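Local coordinates for alpha-glucosidase ([Eubacterium] rectale, PDB 6PNR), which hydrolyses alpha-glycosidic bonds as a family 31 glycoside hydrolase and probably acts as a sulfoquinovosidase, releasing sulfoquinovose from sulfolipid-derived glycosides, at residues K113-G118 and S122-R127; R263-A268 and D539-L544; L402-G405 and I410-N413. All coordinates share one frame; numbering follows the deposited sequence.

Interaction 1: K113-G118 and S122-R127; sequences KCYGCG and SYFNLR
Y115 lays its CD1 corner over the centre of the F124 ring, 3.4 Å above the plane, with the two rings inclined at 48° in an oblique aromatic pair. F124 gets under Y115 because its CG stands anti to the backbone N (chi1 180°), while CE1 of Y115 rests near N125 CA. The N125 and K113 side chains cross at about a right angle, ND2 of N125 lying 3.7 Å from CG of K113. OD1 of N125 closes an Asx turn by accepting R127 N at 3.0 Å, the donor standing well above the amide plane, and also takes a weak bond from C114 N. The backbone is joined by L126 N to C114 O, 2.7 Å, and by a water that accepts from G116 N and donates to F124 O. L126 turns CD1 against C117 SG (3.6 Å) and sets CD2 beside G116 O. Beyond the pair, K113 NZ forms a salt bridge with D588 and Y115 OH bonds to Y587 O. Strand 114-118 is an outermost strand of its antiparallel sheet, bonded to strand 168-174; C114, C117 and L126 pack on F192 of strand 188-194, and F124 packs on helix 469-481.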
ATOM      1  N   LYS A 113     -22.635 -13.278  -8.370  1.00 31.13           N
ATOM      2  CA  LYS A 113     -21.206 -13.517  -8.497  1.00 31.03           C
ATOM      3  C   LYS A 113     -20.767 -13.214  -9.924  1.00 38.33           C
ATOM      4  O   LYS A 113     -21.578 -13.200 -10.853  1.00 32.98           O
ATOM      5  CB  LYS A 113     -20.858 -14.956  -8.091  1.00 34.92           C
ATOM      6  CG  LYS A 113     -21.096 -15.162  -6.608  1.00 34.82           C
ATOM      7  CD  LYS A 113     -21.143 -16.589  -6.162  1.00 37.81           C
ATOM      8  CE  LYS A 113     -21.408 -16.584  -4.655  1.00 40.83           C
ATOM      9  NZ  LYS A 113     -21.533 -17.942  -4.087  1.00 53.43           N
ATOM     10  N   CYS A 114     -19.466 -12.963 -10.086  1.00 33.77           N
ATOM     11  CA  CYS A 114     -18.904 -12.464 -11.336  1.00 30.15           C
ATOM     12  C   CYS A 114     -17.546 -13.103 -11.587  1.00 31.16           C
ATOM     13  O   CYS A 114     -16.758 -13.299 -10.655  1.00 28.95           O
ATOM     14  CB  CYS A 114     -18.750 -10.942 -11.309  1.00 30.87           C
ATOM     15  SG  CYS A 114     -20.321 -10.041 -11.209  1.00 36.14           S
ATOM     16  N   TYR A 115     -17.258 -13.391 -12.852  1.00 29.03           N
ATOM     17  CA  TYR A 115     -16.056 -14.129 -13.199  1.00 29.33           C
ATOM     18  C   TYR A 115     -15.380 -13.482 -14.402  1.00 32.38           C
ATOM     19  O   TYR A 115     -16.033 -12.893 -15.268  1.00 30.58           O
ATOM     20  CB  TYR A 115     -16.381 -15.592 -13.490  1.00 28.20           C
ATOM     21  CG  TYR A 115     -17.161 -16.258 -12.377  1.00 30.01           C
ATOM     22  CD1 TYR A 115     -16.507 -16.911 -11.342  1.00 27.26           C
ATOM     23  CD2 TYR A 115     -18.554 -16.220 -12.357  1.00 33.08           C
ATOM     24  CE1 TYR A 115     -17.213 -17.515 -10.325  1.00 30.81           C
ATOM     25  CE2 TYR A 115     -19.271 -16.818 -11.341  1.00 32.08           C
ATOM     26  CZ  TYR A 115     -18.600 -17.463 -10.330  1.00 34.19           C
ATOM     27  OH  TYR A 115     -19.302 -18.063  -9.318  1.00 34.61           O
ATOM     28  N   GLY A 116     -14.060 -13.591 -14.445  1.00 26.25           N
ATOM     29  CA  GLY A 116     -13.357 -13.092 -15.608  1.00 28.49           C
ATOM     30  C   GLY A 116     -12.389 -11.964 -15.317  1.00 27.21           C
ATOM     31  O   GLY A 116     -11.510 -12.100 -14.459  1.00 28.19           O
ATOM     32  N   CYS A 117     -12.555 -10.847 -16.026  1.00 23.68           N
ATOM     33  CA  CYS A 117     -11.566  -9.768 -16.064  1.00 25.98           C
ATOM     34  C   CYS A 117     -10.204 -10.285 -16.514  1.00 25.42           C
ATOM     35  O   CYS A 117      -9.162  -9.836 -16.031  1.00 24.97           O
ATOM     36  CB  CYS A 117     -11.463  -9.046 -14.718  1.00 24.05           C
ATOM     37  SG  CYS A 117     -12.866  -7.903 -14.468  1.00 30.96           S
ATOM     38  N   GLY A 118     -10.214 -11.228 -17.459  1.00 25.38           N
ATOM     39  CA  GLY A 118      -8.979 -11.782 -17.988  1.00 23.77           C
ATOM     40  C   GLY A 118      -8.543 -13.046 -17.282  1.00 24.45           C
ATOM     41  O   GLY A 118      -9.373 -13.786 -16.756  1.00 26.55           O
ATOM     42  N   SER A 122      -5.430 -14.991  -8.446  1.00 23.57           N
ATOM     43  CA  SER A 122      -5.801 -15.098  -7.032  1.00 29.57           C
ATOM     44  C   SER A 122      -7.283 -15.367  -6.809  1.00 30.03           C
ATOM     45  O   SER A 122      -7.632 -16.210  -5.977  1.00 29.69           O
ATOM     46  CB  SER A 122      -5.407 -13.821  -6.276  1.00 25.05           C
ATOM     47  OG  SER A 122      -3.993 -13.722  -6.083  1.00 26.19           O
ATOM     48  N   TYR A 123      -8.177 -14.671  -7.511  1.00 23.08           N
ATOM     49  CA  TYR A 123      -9.607 -14.812  -7.254  1.00 27.90           C
ATOM     50  C   TYR A 123     -10.344 -15.024  -8.564  1.00 29.96           C
ATOM     51  O   TYR A 123     -10.227 -14.214  -9.492  1.00 29.86           O
ATOM     52  CB  TYR A 123     -10.159 -13.599  -6.505  1.00 28.25           C
ATOM     53  CG  TYR A 123      -9.423 -13.394  -5.208  1.00 28.92           C
ATOM     54  CD1 TYR A 123      -9.536 -14.312  -4.168  1.00 32.21           C
ATOM     55  CD2 TYR A 123      -8.580 -12.308  -5.037  1.00 26.31           C
ATOM     56  CE1 TYR A 123      -8.840 -14.129  -2.977  1.00 27.93           C
ATOM     57  CE2 TYR A 123      -7.880 -12.118  -3.862  1.00 26.90           C
ATOM     58  CZ  TYR A 123      -8.003 -13.035  -2.841  1.00 31.00           C
ATOM     59  OH  TYR A 123      -7.301 -12.838  -1.673  1.00 35.34           O
ATOM     60  N   PHE A 124     -11.089 -16.128  -8.628  1.00 26.28           N
ATOM     61  CA  PHE A 124     -11.930 -16.441  -9.775  1.00 27.69           C
ATOM     62  C   PHE A 124     -13.241 -15.663  -9.690  1.00 29.82           C
ATOM     63  O   PHE A 124     -13.551 -14.850 -10.564  1.00 27.62           O
ATOM     64  CB  PHE A 124     -12.140 -17.958  -9.817  1.00 26.07           C
ATOM     65  CG  PHE A 124     -12.995 -18.449 -10.953  1.00 28.61           C
ATOM     66  CD1 PHE A 124     -12.863 -17.933 -12.229  1.00 27.08           C
ATOM     67  CD2 PHE A 124     -13.900 -19.486 -10.741  1.00 29.11           C
ATOM     68  CE1 PHE A 124     -13.658 -18.426 -13.288  1.00 24.73           C
ATOM     69  CE2 PHE A 124     -14.695 -19.982 -11.791  1.00 27.78           C
ATOM     70  CZ  PHE A 124     -14.573 -19.442 -13.057  1.00 23.83           C
ATOM     71  N   ASN A 125     -14.005 -15.867  -8.618  1.00 29.48           N
ATOM     72  CA  ASN A 125     -15.126 -14.979  -8.324  1.00 30.71           C
ATOM     73  C   ASN A 125     -14.592 -13.607  -7.934  1.00 31.36           C
ATOM     74  O   ASN A 125     -13.880 -13.464  -6.929  1.00 30.43           O
ATOM     75  CB  ASN A 125     -15.994 -15.561  -7.211  1.00 31.13           C
ATOM     76  CG  ASN A 125     -17.089 -14.609  -6.761  1.00 31.56           C
ATOM     77  OD1 ASN A 125     -17.484 -13.701  -7.497  1.00 30.07           O
ATOM     78  ND2 ASN A 125     -17.594 -14.820  -5.540  1.00 32.30           N
ATOM     79  N   LEU A 126     -14.921 -12.604  -8.744  1.00 23.12           N
ATOM     80  CA  LEU A 126     -14.455 -11.242  -8.562  1.00 25.55           C
ATOM     81  C   LEU A 126     -15.229 -10.470  -7.499  1.00 32.17           C
ATOM     82  O   LEU A 126     -14.780  -9.384  -7.109  1.00 27.17           O
ATOM     83  CB  LEU A 126     -14.552 -10.476  -9.889  1.00 24.02           C
ATOM     84  CG  LEU A 126     -13.994 -11.213 -11.106  1.00 28.52           C
ATOM     85  CD1 LEU A 126     -14.298 -10.417 -12.362  1.00 27.26           C
ATOM     86  CD2 LEU A 126     -12.492 -11.445 -10.952  1.00 26.54           C
ATOM     87  N   ARG A 127     -16.376 -10.979  -7.045  1.00 28.49           N
ATOM     88  CA  ARG A 127     -17.237 -10.190  -6.167  1.00 25.58           C
ATOM     89  C   ARG A 127     -16.511  -9.830  -4.877  1.00 29.95           C
ATOM     90  O   ARG A 127     -15.788 -10.649  -4.303  1.00 32.45           O
ATOM     91  CB  ARG A 127     -18.524 -10.956  -5.845  1.00 28.60           C
ATOM     92  CG  ARG A 127     -19.699 -10.030  -5.515  1.00 33.19           C
ATOM     93  CD  ARG A 127     -20.212  -9.337  -6.772  1.00 31.65           C
ATOM     94  NE  ARG A 127     -21.026  -8.153  -6.493  1.00 33.89           N
ATOM     95  CZ  ARG A 127     -22.292  -8.190  -6.082  1.00 36.10           C
ATOM     96  NH1 ARG A 127     -22.896  -9.357  -5.881  1.00 33.44           N
ATOM     97  NH2 ARG A 127     -22.954  -7.055  -5.870  1.00 32.86           N
TER
HETATM   98  O   HOH W   1     -11.927 -14.484 -12.879  1.00 26.85           O

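Interaction 2: R263-A268 and D539-L544; sequences RNIKVA and DTMERL
The guanidinium of R263 meets the methyl end of M541 obliquely, CE lying 3.9 Å from NE. NH2 of R263 forms a salt bridge with E538, at the start of helix 538-568, which also carries M541. The second guanidinium, that of R543, receives D539 OD2 at its edge and in its plane: NE reaches OD2 at 3.0 Å on the syn side of the carboxylate, a salt bridge one turn apart along helix 538-568. K504 is a second cationic partner of that oxygen, and NH1 of R543 also bonds to L641 O.

Between the segments the contact is mainly van der Waals packing. M541 crosses R263 at a slant, with SD 3.8 Å from R263 CG, and the bend at chi3 (-82°) brings CE alongside the outer part of the arginine, near NE. I265 meets M541 at about a right angle: its CD1 sits 4.0 Å from M541 CB and 3.6 Å from the M541 backbone O. The same methyl touches L544 CD2 at 4.2 Å, one turn further along, and thus lies against two successive turns of the helix. Y534 touches both M541 and L544, and L242 of strand 242-245 touches both I265 and L544.

R263 follows directly on helix 250-262, and the chain then runs through I265 into strand 267-271, which pairs in parallel with strands 242-245 and 314-319. Strand 242-245, helix 250-262 and strand 267-271 form a beta-alpha-beta unit, the building unit of the TIM barrel; here its helix-to-strand connection packs on the long helix 538-568 within the family 31 TIM-barrel domain.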
ATOM      1  N   ARG A 263      15.203 -43.092 -20.389  1.00 31.01           N
ATOM      2  CA  ARG A 263      14.407 -43.384 -19.207  1.00 29.16           C
ATOM      3  C   ARG A 263      12.949 -43.682 -19.548  1.00 29.10           C
ATOM      4  O   ARG A 263      12.108 -43.695 -18.646  1.00 29.64           O
ATOM      5  CB  ARG A 263      14.498 -42.217 -18.210  1.00 30.82           C
ATOM      6  CG  ARG A 263      15.562 -42.402 -17.116  1.00 30.69           C
ATOM      7  CD  ARG A 263      16.941 -42.707 -17.677  1.00 34.14           C
ATOM      8  NE  ARG A 263      17.983 -42.421 -16.686  1.00 37.49           N
ATOM      9  CZ  ARG A 263      19.266 -42.256 -16.979  1.00 30.32           C
ATOM     10  NH1 ARG A 263      19.682 -42.353 -18.243  1.00 37.84           N
ATOM     11  NH2 ARG A 263      20.128 -41.987 -16.015  1.00 31.37           N
ATOM     12  N   ASN A 264      12.634 -43.896 -20.825  1.00 31.00           N
ATOM     13  CA  ASN A 264      11.298 -44.319 -21.266  1.00 32.11           C
ATOM     14  C   ASN A 264      10.229 -43.259 -21.011  1.00 35.32           C
ATOM     15  O   ASN A 264       9.047 -43.580 -20.844  1.00 30.95           O
ATOM     16  CB  ASN A 264      10.891 -45.643 -20.613  1.00 35.54           C
ATOM     17  CG  ASN A 264      11.893 -46.739 -20.871  1.00 42.68           C
ATOM     18  OD1 ASN A 264      12.443 -46.848 -21.977  1.00 42.59           O
ATOM     19  ND2 ASN A 264      12.170 -47.539 -19.844  1.00 49.01           N
ATOM     20  N   ILE A 265      10.623 -41.993 -20.968  1.00 27.63           N
ATOM     21  CA  ILE A 265       9.670 -40.891 -20.971  1.00 26.12           C
ATOM     22  C   ILE A 265       9.359 -40.555 -22.421  1.00 29.24           C
ATOM     23  O   ILE A 265      10.272 -40.288 -23.212  1.00 28.60           O
ATOM     24  CB  ILE A 265      10.228 -39.670 -20.224  1.00 28.28           C
ATOM     25  CG1 ILE A 265      10.539 -40.019 -18.762  1.00 24.47           C
ATOM     26  CG2 ILE A 265       9.252 -38.505 -20.320  1.00 27.88           C
ATOM     27  CD1 ILE A 265      11.485 -39.020 -18.102  1.00 33.25           C
ATOM     28  N   LYS A 266       8.074 -40.579 -22.779  1.00 27.50           N
ATOM     29  CA  LYS A 266       7.669 -40.212 -24.130  1.00 28.55           C
ATOM     30  C   LYS A 266       7.837 -38.718 -24.353  1.00 25.12           C
ATOM     31  O   LYS A 266       7.375 -37.903 -23.543  1.00 28.09           O
ATOM     32  CB  LYS A 266       6.216 -40.618 -24.376  1.00 28.20           C
ATOM     33  CG  LYS A 266       6.013 -42.115 -24.509  1.00 30.54           C
ATOM     34  CD  LYS A 266       4.553 -42.471 -24.252  1.00 38.25           C
ATOM     35  CE  LYS A 266       4.240 -43.874 -24.741  1.00 45.33           C
ATOM     36  NZ  LYS A 266       2.778 -44.158 -24.692  1.00 40.13           N
ATOM     37  N   VAL A 267       8.470 -38.349 -25.463  1.00 23.85           N
ATOM     38  CA  VAL A 267       8.790 -36.951 -25.742  1.00 25.97           C
ATOM     39  C   VAL A 267       8.083 -36.543 -27.026  1.00 31.24           C
ATOM     40  O   VAL A 267       8.276 -37.174 -28.069  1.00 28.79           O
ATOM     41  CB  VAL A 267      10.306 -36.726 -25.850  1.00 26.57           C
ATOM     42  CG1 VAL A 267      10.624 -35.285 -26.223  1.00 23.50           C
ATOM     43  CG2 VAL A 267      10.984 -37.104 -24.522  1.00 27.19           C
ATOM     44  N   ALA A 268       7.251 -35.498 -26.940  1.00 28.14           N
ATOM     45  CA  ALA A 268       6.652 -34.886 -28.121  1.00 26.18           C
ATOM     46  C   ALA A 268       7.598 -33.880 -28.761  1.00 26.45           C
ATOM     47  O   ALA A 268       7.643 -33.763 -29.992  1.00 28.33           O
ATOM     48  CB  ALA A 268       5.331 -34.196 -27.752  1.00 22.24           C
ATOM     49  N   ASP A 539      14.332 -41.628  -9.592  1.00 33.28           N
ATOM     50  CA  ASP A 539      12.965 -41.922  -9.169  1.00 32.90           C
ATOM     51  C   ASP A 539      11.975 -40.963  -9.819  1.00 34.71           C
ATOM     52  O   ASP A 539      10.875 -41.370 -10.223  1.00 32.81           O
ATOM     53  CB  ASP A 539      12.857 -41.861  -7.641  1.00 33.75           C
ATOM     54  CG  ASP A 539      11.441 -42.137  -7.134  1.00 38.60           C
ATOM     55  OD1 ASP A 539      10.962 -43.277  -7.299  1.00 36.27           O
ATOM     56  OD2 ASP A 539      10.807 -41.214  -6.569  1.00 36.63           O
ATOM     57  N   THR A 540      12.362 -39.694  -9.958  1.00 28.87           N
ATOM     58  CA  THR A 540      11.499 -38.715 -10.611  1.00 25.71           C
ATOM     59  C   THR A 540      11.301 -39.043 -12.083  1.00 28.78           C
ATOM     60  O   THR A 540      10.186 -38.924 -12.607  1.00 26.71           O
ATOM     61  CB  THR A 540      12.078 -37.305 -10.451  1.00 30.09           C
ATOM     62  OG1 THR A 540      12.218 -36.999  -9.057  1.00 31.83           O
ATOM     63  CG2 THR A 540      11.146 -36.267 -11.072  1.00 26.89           C
ATOM     64  N   MET A 541      12.365 -39.466 -12.773  1.00 25.61           N
ATOM     65  CA  MET A 541      12.214 -39.797 -14.184  1.00 26.92           C
ATOM     66  C   MET A 541      11.328 -41.026 -14.373  1.00 32.54           C
ATOM     67  O   MET A 541      10.539 -41.093 -15.325  1.00 29.87           O
ATOM     68  CB  MET A 541      13.585 -39.994 -14.829  1.00 26.13           C
ATOM     69  CG  MET A 541      14.301 -38.680 -15.020  1.00 32.69           C
ATOM     70  SD  MET A 541      15.832 -38.786 -15.934  1.00 34.12           S
ATOM     71  CE  MET A 541      16.921 -39.315 -14.628  1.00 31.22           C
ATOM     72  N   GLU A 542      11.421 -41.996 -13.464  1.00 32.05           N
ATOM     73  CA  GLU A 542      10.537 -43.153 -13.540  1.00 33.96           C
ATOM     74  C   GLU A 542       9.089 -42.752 -13.288  1.00 28.69           C
ATOM     75  O   GLU A 542       8.177 -43.221 -13.985  1.00 29.65           O
ATOM     76  CB  GLU A 542      10.988 -44.219 -12.540  1.00 35.10           C
ATOM     77  CG  GLU A 542      12.379 -44.775 -12.835  1.00 41.93           C
ATOM     78  CD  GLU A 542      13.006 -45.470 -11.623  1.00 53.29           C
ATOM     79  OE1 GLU A 542      12.247 -45.846 -10.697  1.00 53.11           O
ATOM     80  OE2 GLU A 542      14.255 -45.626 -11.596  1.00 50.66           O
ATOM     81  N   ARG A 543       8.863 -41.876 -12.304  1.00 28.86           N
ATOM     82  CA  ARG A 543       7.518 -41.375 -12.031  1.00 28.07           C
ATOM     83  C   ARG A 543       6.980 -40.554 -13.197  1.00 28.64           C
ATOM     84  O   ARG A 543       5.810 -40.680 -13.567  1.00 31.83           O
ATOM     85  CB  ARG A 543       7.527 -40.528 -10.755  1.00 27.48           C
ATOM     86  CG  ARG A 543       7.623 -41.326  -9.465  1.00 29.64           C
ATOM     87  CD  ARG A 543       7.861 -40.373  -8.298  1.00 32.92           C
ATOM     88  NE  ARG A 543       7.866 -41.052  -7.008  1.00 36.42           N
ATOM     89  CZ  ARG A 543       6.764 -41.318  -6.318  1.00 40.81           C
ATOM     90  NH1 ARG A 543       5.577 -40.965  -6.803  1.00 39.85           N
ATOM     91  NH2 ARG A 543       6.847 -41.931  -5.144  1.00 45.40           N
ATOM     92  N   LEU A 544       7.810 -39.672 -13.758  1.00 29.85           N
ATOM     93  CA  LEU A 544       7.365 -38.824 -14.854  1.00 26.10           C
ATOM     94  C   LEU A 544       6.988 -39.664 -16.075  1.00 27.13           C
ATOM     95  O   LEU A 544       6.024 -39.349 -16.785  1.00 25.79           O
ATOM     96  CB  LEU A 544       8.463 -37.808 -15.188  1.00 24.53           C
ATOM     97  CG  LEU A 544       8.163 -36.771 -16.266  1.00 30.18           C
ATOM     98  CD1 LEU A 544       6.924 -35.982 -15.880  1.00 22.98           C
ATOM     99  CD2 LEU A 544       9.365 -35.851 -16.413  1.00 27.70           C
TER

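Interaction 3: L402-G405 and I410-N413; sequences LYSG and IEHN
L402 and E411 run antiparallel, side by side, where a type I beta turn, L402 to G405, meets the first turns of helix 408-429 in the TIM-barrel domain. The leucine points toward the helix, and its CD1 methyl lies against the aliphatic part of the glutamate, 3.5 Å from both CB and CG. E411 likewise points toward the turn; its chain folds about the CB-CG bond (chi2 -77°), carrying the carboxylate past the leucine methyl to S404. The apolar half of one glutamate thus packs on L402 while its charged end serves the hydroxyl.

S404 also faces the helix, and chi1 of 71° swings its OG inward over its own backbone. From there the hydroxyl donates to OE2 and in turn accepts from the backbone N of K406, which fixes it between the turn and the approach to the helix. The other carboxylate oxygen, OE1, is held by H414 ND1, so each oxygen of this buried carboxylate has a partner; these bonds would be expected to favour its ionised form.

The turn itself is closed by G405 N to L402 O at 2.7 Å, and T363 OG1 bonds to the backbone N of S404. S404 OG reaches E411 OE2 at 2.6 Å from the anti side of the carboxylate, 16° out of its plane.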
ATOM      1  N   LEU A 402       4.315   6.250 -30.748  1.00 36.02           N
ATOM      2  CA  LEU A 402       3.954   5.128 -31.600  1.00 37.88           C
ATOM      3  C   LEU A 402       3.473   5.624 -32.957  1.00 40.38           C
ATOM      4  O   LEU A 402       2.825   6.671 -33.058  1.00 36.87           O
ATOM      5  CB  LEU A 402       2.870   4.283 -30.933  1.00 35.81           C
ATOM      6  CG  LEU A 402       3.397   3.918 -29.548  1.00 41.08           C
ATOM      7  CD1 LEU A 402       2.291   3.473 -28.657  1.00 44.26           C
ATOM      8  CD2 LEU A 402       4.477   2.843 -29.670  1.00 35.38           C
ATOM      9  N   TYR A 403       3.802   4.860 -33.995  1.00 36.35           N
ATOM     10  CA  TYR A 403       3.353   5.170 -35.345  1.00 39.56           C
ATOM     11  C   TYR A 403       1.848   5.408 -35.404  1.00 41.56           C
ATOM     12  O   TYR A 403       1.379   6.250 -36.174  1.00 39.38           O
ATOM     13  CB  TYR A 403       3.746   4.030 -36.282  1.00 36.52           C
ATOM     14  CG  TYR A 403       3.398   4.270 -37.734  1.00 38.99           C
ATOM     15  CD1 TYR A 403       2.138   3.957 -38.230  1.00 41.43           C
ATOM     16  CD2 TYR A 403       4.340   4.796 -38.616  1.00 40.96           C
ATOM     17  CE1 TYR A 403       1.816   4.170 -39.565  1.00 48.42           C
ATOM     18  CE2 TYR A 403       4.029   5.014 -39.955  1.00 44.32           C
ATOM     19  CZ  TYR A 403       2.764   4.700 -40.423  1.00 48.01           C
ATOM     20  OH  TYR A 403       2.443   4.909 -41.751  1.00 54.64           O
ATOM     21  N   SER A 404       1.071   4.663 -34.611  1.00 33.09           N
ATOM     22  CA  SER A 404      -0.370   4.889 -34.594  1.00 35.51           C
ATOM     23  C   SER A 404      -0.729   6.308 -34.178  1.00 36.06           C
ATOM     24  O   SER A 404      -1.844   6.756 -34.464  1.00 40.02           O
ATOM     25  CB  SER A 404      -1.060   3.919 -33.639  1.00 34.84           C
ATOM     26  OG  SER A 404      -0.744   4.270 -32.307  1.00 35.94           O
ATOM     27  N   GLY A 405       0.177   7.016 -33.497  1.00 36.74           N
ATOM     28  CA  GLY A 405      -0.126   8.310 -32.933  1.00 38.12           C
ATOM     29  C   GLY A 405      -1.017   8.284 -31.711  1.00 38.30           C
ATOM     30  O   GLY A 405      -1.261   9.343 -31.124  1.00 38.62           O
ATOM     31  N   ILE A 410      -3.168   4.149 -24.096  1.00 30.13           N
ATOM     32  CA  ILE A 410      -4.130   3.326 -24.807  1.00 30.65           C
ATOM     33  C   ILE A 410      -3.462   2.108 -25.434  1.00 32.14           C
ATOM     34  O   ILE A 410      -4.040   1.023 -25.444  1.00 28.24           O
ATOM     35  CB  ILE A 410      -4.848   4.168 -25.885  1.00 32.31           C
ATOM     36  CG1 ILE A 410      -5.573   5.364 -25.262  1.00 35.41           C
ATOM     37  CG2 ILE A 410      -5.781   3.297 -26.735  1.00 33.85           C
ATOM     38  CD1 ILE A 410      -6.671   5.005 -24.297  1.00 36.82           C
ATOM     39  N   GLU A 411      -2.242   2.270 -25.962  1.00 29.11           N
ATOM     40  CA  GLU A 411      -1.582   1.163 -26.642  1.00 32.61           C
ATOM     41  C   GLU A 411      -0.948   0.157 -25.688  1.00 30.37           C
ATOM     42  O   GLU A 411      -0.656  -0.967 -26.117  1.00 29.60           O
ATOM     43  CB  GLU A 411      -0.516   1.690 -27.606  1.00 32.86           C
ATOM     44  CG  GLU A 411      -1.064   2.577 -28.708  1.00 32.54           C
ATOM     45  CD  GLU A 411      -1.734   1.792 -29.811  1.00 41.92           C
ATOM     46  OE1 GLU A 411      -2.111   0.621 -29.582  1.00 43.25           O
ATOM     47  OE2 GLU A 411      -1.870   2.346 -30.924  1.00 42.65           O
ATOM     48  N   HIS A 412      -0.726   0.529 -24.422  1.00 29.46           N
ATOM     49  CA  HIS A 412      -0.101  -0.391 -23.472  1.00 26.64           C
ATOM     50  C   HIS A 412      -0.866  -1.708 -23.384  1.00 25.98           C
ATOM     51  O   HIS A 412      -0.284  -2.788 -23.549  1.00 26.78           O
ATOM     52  CB  HIS A 412       0.013   0.250 -22.088  1.00 25.08           C
ATOM     53  CG  HIS A 412       0.488  -0.706 -21.039  1.00 23.71           C
ATOM     54  ND1 HIS A 412       1.825  -0.922 -20.782  1.00 22.86           N
ATOM     55  CD2 HIS A 412      -0.192  -1.550 -20.226  1.00 28.85           C
ATOM     56  CE1 HIS A 412       1.949  -1.837 -19.836  1.00 26.98           C
ATOM     57  NE2 HIS A 412       0.740  -2.236 -19.484  1.00 27.83           N
ATOM     58  N   ASN A 413      -2.181  -1.642 -23.123  1.00 23.84           N
ATOM     59  CA  ASN A 413      -2.974  -2.864 -23.047  1.00 29.46           C
ATOM     60  C   ASN A 413      -3.210  -3.470 -24.417  1.00 28.38           C
ATOM     61  O   ASN A 413      -3.575  -4.646 -24.509  1.00 23.66           O
ATOM     62  CB  ASN A 413      -4.324  -2.603 -22.387  1.00 28.51           C
ATOM     63  CG  ASN A 413      -4.213  -2.370 -20.884  1.00 29.96           C
ATOM     64  OD1 ASN A 413      -3.273  -2.830 -20.236  1.00 26.82           O
ATOM     65  ND2 ASN A 413      -5.192  -1.664 -20.326  1.00 26.18           N
TER

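All three contacts involve mainly buried residues; their centres lie about 14, 22 and 28 Å from the centre of the chain (interactions 1, 3 and 2). Interactions 2 and 3 share the TIM-barrel domain on opposite sides of that centre, the 402-405/410-413 pair nested within the long chain loop that interaction 2 closes. Interaction 1 instead belongs to an edge strand of a beta-sheet region and its following loop. Chemistry differs accordingly: backbone bonds, water and aromatic packing join strand to loop; side-chain packing, including the aliphatic part of an arginine, joins the distant segments of interaction 2; a hydroxyl–carboxylate bond ties turn to helix in interaction 3. None touches another.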